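Local atomic coordinates of penicillin-binding protein 2B (Streptococcus pneumoniae, PDB entry 2WAD), a protein that probably forms the peptide cross-links between adjacent glycan strands of cell-wall peptidoglycan, working within the elongasome, and binds penicillin. Residues S443-V448 and N515-F520; T392-W397 and G483-G488; E174-S179 and T191-P196. All blocks are in the same frame, centred on the assembly; numbering follows the deposited sequence.

How the contacts relate
Contacts 1 and 2 are neighbours in the transpeptidase domain, with centres about 12 Å apart, while contact 3 lies in the dimerisation region, its centre about 65 Å from that of contact 1 and about 60 Å from that of contact 2. Contact 2 is fully buried; the other two are partly buried. The segments of contacts 1 and 2 alternate along the chain and meet directly: Thr392 OG1 of contact 2 probably hydrogen-bonds Ala516 O of contact 1. Contact 1, beside the active site, lays an amide over a ring. Contact 2 depends on one hydroxyl pair, and contact 3 pairs aliphatic packing with a tyrosine edge against a carbonyl.

Contact 1 (S443-V448 and N515-F520). Unlike the reference sequence in segment 443-448: Ala446 (reference Thr), Val448 (reference Met).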
loop_
_atom_site.group_PDB
_atom_site.type_symbol
_atom_site.label_atom_id
_atom_site.label_comp_id
_atom_site.label_asym_id
_atom_site.label_seq_id
_atom_site.Cartn_x
_atom_site.Cartn_y
_atom_site.Cartn_z
ATOM N N SER A 443 6.675 18.970 -27.519
ATOM C CA SER A 443 7.558 18.042 -26.821
ATOM C C SER A 443 8.999 18.209 -27.279
ATOM O O SER A 443 9.670 17.239 -27.614
ATOM C CB SER A 443 7.091 16.585 -26.948
ATOM O OG SER A 443 7.575 15.784 -25.864
ATOM N N SER A 444 9.458 19.452 -27.297
ATOM C CA SER A 444 10.811 19.754 -27.743
ATOM C C SER A 444 11.855 19.259 -26.750
ATOM O O SER A 444 11.856 19.672 -25.582
ATOM C CB SER A 444 10.961 21.271 -27.897
ATOM O OG SER A 444 12.327 21.612 -27.986
ATOM N N ASN A 445 12.757 18.395 -27.204
ATOM C CA ASN A 445 13.944 18.099 -26.400
ATOM C C ASN A 445 14.957 19.256 -26.362
ATOM O O ASN A 445 15.662 19.412 -25.368
ATOM C CB ASN A 445 14.652 16.825 -26.873
ATOM C CG ASN A 445 13.943 15.541 -26.457
ATOM O OD1 ASN A 445 13.152 15.495 -25.505
ATOM N ND2 ASN A 445 14.267 14.462 -27.159
ATOM N N ALA A 446 15.046 20.058 -27.424
ATOM C CA ALA A 446 16.028 21.150 -27.475
ATOM C C ALA A 446 15.810 22.137 -26.336
ATOM O O ALA A 446 16.777 22.666 -25.769
ATOM C CB ALA A 446 15.986 21.899 -28.800
ATOM N N TYR A 447 14.545 22.405 -26.032
ATOM C CA TYR A 447 14.235 23.423 -25.014
ATOM C C TYR A 447 14.708 22.983 -23.612
ATOM O O TYR A 447 15.277 23.800 -22.859
ATOM C CB TYR A 447 12.733 23.733 -25.002
ATOM C CG TYR A 447 12.361 25.020 -24.281
ATOM C CD1 TYR A 447 12.312 26.223 -24.966
ATOM C CD2 TYR A 447 12.087 25.036 -22.914
ATOM C CE1 TYR A 447 11.993 27.409 -24.323
ATOM C CE2 TYR A 447 11.780 26.223 -22.253
ATOM C CZ TYR A 447 11.734 27.397 -22.972
ATOM O OH TYR A 447 11.434 28.589 -22.360
ATOM N N VAL A 448 14.489 21.705 -23.273
ATOM C CA VAL A 448 14.760 21.208 -21.935
ATOM C C VAL A 448 16.227 20.837 -21.736
ATOM O O VAL A 448 16.719 20.875 -20.619
ATOM C CB VAL A 448 13.875 20.004 -21.516
ATOM C CG1 VAL A 448 12.432 20.450 -21.236
ATOM C CG2 VAL A 448 13.943 18.867 -22.528
ATOM N N ASN A 515 18.055 12.759 -18.050
ATOM C CA ASN A 515 17.081 12.907 -16.956
ATOM C C ASN A 515 16.147 14.064 -17.257
ATOM O O ASN A 515 14.966 14.015 -16.931
ATOM C CB ASN A 515 17.789 13.087 -15.599
ATOM C CG ASN A 515 16.985 12.536 -14.433
ATOM O OD1 ASN A 515 16.181 11.615 -14.583
ATOM N ND2 ASN A 515 17.242 13.073 -13.241
ATOM N N ALA A 516 16.680 15.080 -17.936
ATOM C CA ALA A 516 15.939 16.299 -18.275
ATOM C C ALA A 516 14.745 16.089 -19.211
ATOM O O ALA A 516 13.809 16.903 -19.243
ATOM C CB ALA A 516 16.878 17.360 -18.853
ATOM N N PHE A 517 14.779 15.012 -19.991
ATOM C CA PHE A 517 13.629 14.690 -20.822
ATOM C C PHE A 517 13.095 13.299 -20.478
ATOM O O PHE A 517 12.445 12.637 -21.284
ATOM C CB PHE A 517 13.906 14.936 -22.331
ATOM C CG PHE A 517 15.122 14.212 -22.897
ATOM C CD1 PHE A 517 16.350 14.862 -22.995
ATOM C CD2 PHE A 517 15.025 12.924 -23.401
ATOM C CE1 PHE A 517 17.474 14.242 -23.535
ATOM C CE2 PHE A 517 16.153 12.265 -23.952
ATOM C CZ PHE A 517 17.389 12.927 -24.009
ATOM N N GLY A 518 13.369 12.853 -19.252
ATOM C CA GLY A 518 12.692 11.705 -18.682
ATOM C C GLY A 518 13.188 10.358 -19.182
ATOM O O GLY A 518 12.411 9.402 -19.290
ATOM N N GLN A 519 14.487 10.272 -19.450
ATOM C CA GLN A 519 15.103 9.006 -19.818
ATOM C C GLN A 519 16.226 8.641 -18.848
ATOM O O GLN A 519 17.245 8.139 -19.265
ATOM C CB GLN A 519 15.640 9.022 -21.253
ATOM C CG GLN A 519 14.601 9.264 -22.353
ATOM C CD GLN A 519 13.618 8.119 -22.531
ATOM O OE1 GLN A 519 12.418 8.336 -22.726
ATOM N NE2 GLN A 519 14.123 6.892 -22.495
ATOM N N PHE A 520 16.064 8.855 -17.548
ATOM C CA PHE A 520 17.092 8.346 -16.624
ATOM C C PHE A 520 16.411 7.838 -15.361
ATOM O O PHE A 520 16.181 6.637 -15.237
ATOM C CB PHE A 520 18.235 9.357 -16.357
ATOM C CG PHE A 520 19.394 8.781 -15.575
ATOM C CD1 PHE A 520 20.083 7.676 -16.048
ATOM C CD2 PHE A 520 19.766 9.307 -14.349
ATOM C CE1 PHE A 520 21.136 7.114 -15.324
ATOM C CE2 PHE A 520 20.823 8.759 -13.621
ATOM C CZ PHE A 520 21.498 7.646 -14.102
#
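Asn445 and Phe517 meet as an amide laid over an aromatic ring, at the active-site wall of the transpeptidase domain. Ser443, Ser444 and Asn445 fit the SxN motif of the penicillin-binding proteins and run from the end of helix 436-442 into helix 445-455; Asn445, with Val448 beyond it, meets the loop after helix 509-515. The Asn445 side chain is about 5 Å from that of Ser386, the inferred acyl-ester nucleophile. Ser443 OG hydrogen-bonds Ser386 OG and Lys615 NZ, and Lys389 NZ bonds both Ser443 O and Asn445 OD1, tying SxN to SxxK.

The amide comes in over one face of the Phe517 ring, nearer the rim than the middle: Asn445 CG is 4.0 Å from Phe517 CG, and the planes are 35° apart, a tilted cover rather than a flat stack. Phe517 CG sits between its own backbone N and carbonyl carbon (chi1 55°), turning one ring face under the Asn445 amide. With OD1 held by Lys389 and ND2 giving to Tyr422 O, the amide's rotation is fixed independently of the phenylalanine.

One helical turn on, Val448 widens the contact. Its CG2 packs 3.9 Å from Phe517 CB, and its CB lies 3.8 Å from Ala516 O, packing beside a carbonyl that Thr392 OG1 hydrogen-bonds. Ser444 caps helix 445-455, its OG accepting from Tyr447 N at 3.1 Å with an N-H...O angle of 155°. On the other side, a type I turn from Asn515 to Gly518 ends helix 509-515 in a Schellman motif and presents Phe517 to Asn445 and both Ala516 and Phe517 to Val448. The shortest approach across the two segments is Asn445 OD1 to Phe517 CB, 3.3 Å.

Contact 2 (T392-W397 and G483-G488); sequences TISSGW and GEYGLG
Ser394 and Tyr485 join two helices of the transpeptidase domain in its buried interior: helix 389-398, which begins at the lysine of the SxxK motif, and the C-terminal end of helix 471-484. A single hydrogen bond carries the contact, from Tyr485 OH as donor to Ser394 OG, 2.8 Å long. The serine oxygen arrives at the edge of the tyrosine ring and near its plane. Ser394 CB follows behind, 4.1 Å from Tyr485 CE2.

Ser394 OG lies beside its own backbone N (chi1 -62°), where it also hydrogen-bonds Ala390 O one turn back. The serine oxygen is thus engaged twice, by the tyrosine of the other segment and by its own helix, which leaves the hydroxyl little freedom to turn. The ring of Tyr485 is steadied in turn by an edge-to-face contact with Tyr531 and by Leu584, which touches Ser394 as well.

The tyrosine sits at the C-terminal end of helix 471-484, one residue before Gly486. That glycine, with positive phi, closes the helix in a Schellman motif, and Gly486 N bonds to Gly483 O at 3.0 Å. A second hydroxyl pair, Ser395 with Thr481, joins the same two helices alongside. Such packing of the helix behind the SxxK serine into a surrounding helical bundle is typical of the penicillin-binding transpeptidase and serine beta-lactamase fold.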
loop_
_atom_site.group_PDB
_atom_site.type_symbol
_atom_site.label_atom_id
_atom_site.label_comp_id
_atom_site.label_asym_id
_atom_site.label_seq_id
_atom_site.Cartn_x
_atom_site.Cartn_y
_atom_site.Cartn_z
ATOM N N THR A 392 11.067 20.036 -15.660
ATOM C CA THR A 392 12.385 20.555 -16.055
ATOM C C THR A 392 12.393 22.045 -16.339
ATOM O O THR A 392 13.335 22.738 -15.956
ATOM C CB THR A 392 12.915 19.868 -17.317
ATOM O OG1 THR A 392 12.843 18.448 -17.129
ATOM C CG2 THR A 392 14.350 20.279 -17.556
ATOM N N ILE A 393 11.369 22.521 -17.048
ATOM C CA ILE A 393 11.164 23.947 -17.210
ATOM C C ILE A 393 11.017 24.632 -15.852
ATOM O O ILE A 393 11.547 25.722 -15.634
ATOM C CB ILE A 393 9.964 24.254 -18.142
ATOM C CG1 ILE A 393 10.199 23.634 -19.524
ATOM C CG2 ILE A 393 9.818 25.748 -18.397
ATOM C CD1 ILE A 393 8.977 23.686 -20.464
ATOM N N SER A 394 10.264 24.035 -14.935
ATOM C CA SER A 394 10.124 24.647 -13.616
ATOM C C SER A 394 11.517 24.859 -12.984
ATOM O O SER A 394 11.811 25.904 -12.409
ATOM C CB SER A 394 9.274 23.771 -12.700
ATOM O OG SER A 394 7.952 23.611 -13.189
ATOM N N SER A 395 12.370 23.853 -13.086
ATOM C CA SER A 395 13.714 23.932 -12.546
ATOM C C SER A 395 14.508 25.063 -13.198
ATOM O O SER A 395 15.329 25.686 -12.536
ATOM C CB SER A 395 14.424 22.591 -12.705
ATOM O OG SER A 395 15.501 22.479 -11.790
ATOM N N GLY A 396 14.256 25.312 -14.484
ATOM C CA GLY A 396 14.810 26.444 -15.208
ATOM C C GLY A 396 14.404 27.790 -14.621
ATOM O O GLY A 396 15.234 28.681 -14.492
ATOM N N TRP A 397 13.129 27.958 -14.283
ATOM C CA TRP A 397 12.679 29.171 -13.613
ATOM C C TRP A 397 13.299 29.321 -12.212
ATOM O O TRP A 397 13.760 30.408 -11.884
ATOM C CB TRP A 397 11.149 29.210 -13.518
ATOM C CG TRP A 397 10.469 29.470 -14.834
ATOM C CD1 TRP A 397 10.857 30.371 -15.787
ATOM C CD2 TRP A 397 9.290 28.841 -15.339
ATOM N NE1 TRP A 397 9.999 30.346 -16.844
ATOM C CE2 TRP A 397 9.031 29.407 -16.604
ATOM C CE3 TRP A 397 8.426 27.851 -14.847
ATOM C CZ2 TRP A 397 7.951 29.009 -17.394
ATOM C CZ3 TRP A 397 7.355 27.449 -15.633
ATOM C CH2 TRP A 397 7.128 28.029 -16.897
ATOM N N GLY A 483 11.454 16.198 -7.281
ATOM C CA GLY A 483 10.906 15.869 -5.965
ATOM C C GLY A 483 9.783 16.774 -5.475
ATOM O O GLY A 483 8.852 16.307 -4.809
ATOM N N GLU A 484 9.815 18.058 -5.838
ATOM C CA GLU A 484 8.696 18.954 -5.518
ATOM C C GLU A 484 7.357 18.517 -6.121
ATOM O O GLU A 484 6.291 18.956 -5.672
ATOM C CB GLU A 484 8.985 20.377 -5.989
ATOM C CG GLU A 484 10.069 21.103 -5.193
ATOM C CD GLU A 484 10.199 22.536 -5.679
ATOM O OE1 GLU A 484 10.887 22.771 -6.683
ATOM O OE2 GLU A 484 9.593 23.438 -5.079
ATOM N N TYR A 485 7.418 17.670 -7.147
ATOM C CA TYR A 485 6.218 17.237 -7.850
ATOM C C TYR A 485 5.946 15.790 -7.528
ATOM O O TYR A 485 4.976 15.179 -8.036
ATOM C CB TYR A 485 6.374 17.392 -9.349
ATOM C CG TYR A 485 6.206 18.794 -9.886
ATOM C CD1 TYR A 485 4.954 19.304 -10.185
ATOM C CD2 TYR A 485 7.322 19.560 -10.226
ATOM C CE1 TYR A 485 4.817 20.607 -10.724
ATOM C CE2 TYR A 485 7.195 20.821 -10.784
ATOM C CZ TYR A 485 5.944 21.347 -11.039
ATOM O OH TYR A 485 5.831 22.627 -11.580
ATOM N N GLY A 486 6.803 15.248 -6.664
ATOM C CA GLY A 486 6.689 13.854 -6.244
ATOM C C GLY A 486 7.412 12.887 -7.157
ATOM O O GLY A 486 7.288 11.663 -7.047
ATOM N N LEU A 487 8.170 13.422 -8.098
ATOM C CA LEU A 487 8.940 12.566 -9.000
ATOM C C LEU A 487 10.295 12.233 -8.342
ATOM O O LEU A 487 11.210 13.050 -8.360
ATOM C CB LEU A 487 9.150 13.304 -10.333
ATOM C CG LEU A 487 7.863 13.749 -11.061
ATOM C CD1 LEU A 487 8.139 14.607 -12.267
ATOM C CD2 LEU A 487 7.050 12.513 -11.470
ATOM N N GLY A 488 10.431 11.045 -7.760
ATOM C CA GLY A 488 11.666 10.661 -7.064
ATOM C C GLY A 488 11.598 10.888 -5.560
ATOM O O GLY A 488 12.573 10.664 -4.865
#

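Contact 3 (E174-S179 and T191-P196); sequences EIYLFS and TIATDP
Leu177 and Ile192 supply the aliphatic part of this contact, in which helix 169-182 of the dimerisation region rests against the chain just after strand 189-191. The two side chains cross at about a right angle. One methyl of each does the touching, Leu177 CD2 meeting Ile192 CG2 at 3.9 Å. In Ile192 that branch points opposite its own backbone N, while CG1 stays beside it. Leu177 also packs on Ala97 of helix 90-100, and Ile192 on Val80 and Phe82 of strand 72-83.

The second kind of interaction is aromatic edge against backbone. Tyr176 CG is anti to the backbone N (chi1 180°), and the ring reaches across with its edge to the carbonyl of Ala193: Tyr176 CE2 is 3.5 Å from Ala193 O, and that oxygen lies near the ring plane. At the end of the ring, Tyr176 OH passes Ala193 CB at 4.0 Å. The hydroxyl finds its polar partner outside the two segments, in Lys241 NZ.

Hydrogen bonding forms the third group, and it comes from neighbours. No hydrogen bond joins 174-179 to 191-196, but Gln180, next along the same helix, bonds Ala193 N through its OE1 and so ties helix to chain. Ile192 pairs through its backbone with Val80, which fastens the same piece of chain to strand 72-83.

Taken together, the chemistry implies a contact that combines non-directional methyl packing with a weakly polar approach of a ring edge to a carbonyl oxygen. Directional bonds reach the same residues from outside the two segments: Gln180 holds Ala193, Lys241 holds the Tyr176 hydroxyl, and Val80 holds Ile192.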
loop_
_atom_site.group_PDB
_atom_site.type_symbol
_atom_site.label_atom_id
_atom_site.label_comp_id
_atom_site.label_asym_id
_atom_site.label_seq_id
_atom_site.Cartn_x
_atom_site.Cartn_y
_atom_site.Cartn_z
ATOM N N GLU A 174 -2.114 -35.395 23.747
ATOM C CA GLU A 174 -2.407 -34.730 25.000
ATOM C C GLU A 174 -1.365 -33.647 25.261
ATOM O O GLU A 174 -1.700 -32.552 25.727
ATOM C CB GLU A 174 -2.615 -35.708 26.159
ATOM C CG GLU A 174 -1.369 -36.296 26.766
ATOM C CD GLU A 174 -1.692 -37.274 27.882
ATOM O OE1 GLU A 174 -2.814 -37.834 27.913
ATOM O OE2 GLU A 174 -0.809 -37.483 28.735
ATOM N N ILE A 175 -0.117 -33.918 24.889
ATOM C CA ILE A 175 0.918 -32.896 25.029
ATOM C C ILE A 175 0.565 -31.654 24.236
ATOM O O ILE A 175 0.736 -30.524 24.699
ATOM C CB ILE A 175 2.313 -33.389 24.625
ATOM C CG1 ILE A 175 2.709 -34.588 25.485
ATOM C CG2 ILE A 175 3.323 -32.260 24.805
ATOM C CD1 ILE A 175 4.118 -35.073 25.211
ATOM N N TYR A 176 0.043 -31.866 23.035
ATOM C CA TYR A 176 -0.446 -30.754 22.226
ATOM C C TYR A 176 -1.542 -29.932 22.904
ATOM O O TYR A 176 -1.488 -28.708 22.924
ATOM C CB TYR A 176 -0.923 -31.264 20.863
ATOM C CG TYR A 176 -1.449 -30.163 19.969
ATOM C CD1 TYR A 176 -0.590 -29.224 19.410
ATOM C CD2 TYR A 176 -2.806 -30.059 19.700
ATOM C CE1 TYR A 176 -1.074 -28.215 18.583
ATOM C CE2 TYR A 176 -3.304 -29.062 18.897
ATOM C CZ TYR A 176 -2.437 -28.148 18.336
ATOM O OH TYR A 176 -2.957 -27.164 17.536
ATOM N N LEU A 177 -2.549 -30.614 23.436
ATOM C CA LEU A 177 -3.657 -29.985 24.150
ATOM C C LEU A 177 -3.221 -29.201 25.388
ATOM O O LEU A 177 -3.578 -28.026 25.523
ATOM C CB LEU A 177 -4.737 -31.017 24.502
ATOM C CG LEU A 177 -5.612 -31.408 23.298
ATOM C CD1 LEU A 177 -6.509 -32.598 23.599
ATOM C CD2 LEU A 177 -6.421 -30.258 22.676
ATOM N N PHE A 178 -2.462 -29.844 26.275
ATOM C CA PHE A 178 -1.772 -29.162 27.376
ATOM C C PHE A 178 -1.118 -27.830 26.963
ATOM O O PHE A 178 -1.400 -26.784 27.559
ATOM C CB PHE A 178 -0.729 -30.109 27.951
ATOM C CG PHE A 178 0.070 -29.527 29.077
ATOM C CD1 PHE A 178 -0.270 -29.806 30.386
ATOM C CD2 PHE A 178 1.178 -28.733 28.830
ATOM C CE1 PHE A 178 0.462 -29.289 31.435
ATOM C CE2 PHE A 178 1.925 -28.218 29.879
ATOM C CZ PHE A 178 1.558 -28.494 31.189
ATOM N N SER A 179 -0.276 -27.858 25.925
ATOM C CA SER A 179 0.424 -26.650 25.478
ATOM C C SER A 179 -0.575 -25.514 25.235
ATOM O O SER A 179 -0.376 -24.373 25.661
ATOM C CB SER A 179 1.284 -26.920 24.231
ATOM O OG SER A 179 1.924 -28.187 24.308
ATOM N N THR A 191 -8.546 -19.535 22.801
ATOM C CA THR A 191 -9.090 -20.589 21.957
ATOM C C THR A 191 -8.186 -21.820 21.930
ATOM O O THR A 191 -6.961 -21.689 21.800
ATOM C CB THR A 191 -9.287 -20.059 20.519
ATOM O OG1 THR A 191 -10.412 -19.177 20.501
ATOM C CG2 THR A 191 -9.527 -21.189 19.523
ATOM N N ILE A 192 -8.797 -23.001 22.063
ATOM C CA ILE A 192 -8.078 -24.284 22.027
ATOM C C ILE A 192 -8.167 -24.896 20.628
ATOM O O ILE A 192 -9.157 -25.546 20.282
ATOM C CB ILE A 192 -8.628 -25.296 23.046
ATOM C CG1 ILE A 192 -8.537 -24.735 24.468
ATOM C CG2 ILE A 192 -7.867 -26.604 22.962
ATOM C CD1 ILE A 192 -7.277 -23.909 24.727
ATOM N N ALA A 193 -7.135 -24.672 19.823
ATOM C CA ALA A 193 -7.148 -25.136 18.443
ATOM C C ALA A 193 -7.202 -26.656 18.303
ATOM O O ALA A 193 -6.436 -27.400 18.920
ATOM C CB ALA A 193 -5.984 -24.544 17.662
ATOM N N THR A 194 -8.142 -27.109 17.486
ATOM C CA THR A 194 -8.349 -28.530 17.265
ATOM C C THR A 194 -8.700 -28.694 15.789
ATOM O O THR A 194 -8.923 -27.697 15.116
ATOM C CB THR A 194 -9.508 -29.039 18.151
ATOM O OG1 THR A 194 -9.548 -30.466 18.108
ATOM C CG2 THR A 194 -10.838 -28.484 17.668
ATOM N N ASP A 195 -8.733 -29.926 15.283
ATOM C CA ASP A 195 -9.322 -30.177 13.964
ATOM C C ASP A 195 -10.777 -29.729 13.984
ATOM O O ASP A 195 -11.477 -29.930 14.974
ATOM C CB ASP A 195 -9.270 -31.662 13.594
ATOM C CG ASP A 195 -7.854 -32.202 13.542
ATOM O OD1 ASP A 195 -6.908 -31.391 13.472
ATOM O OD2 ASP A 195 -7.683 -33.439 13.569
ATOM N N PRO A 196 -11.243 -29.150 12.872
ATOM C CA PRO A 196 -12.578 -28.563 12.787
ATOM C C PRO A 196 -13.657 -29.432 13.449
ATOM O O PRO A 196 -13.620 -30.664 13.343
ATOM C CB PRO A 196 -12.818 -28.479 11.275
ATOM C CG PRO A 196 -11.455 -28.515 10.658
ATOM C CD PRO A 196 -10.653 -29.396 11.544
#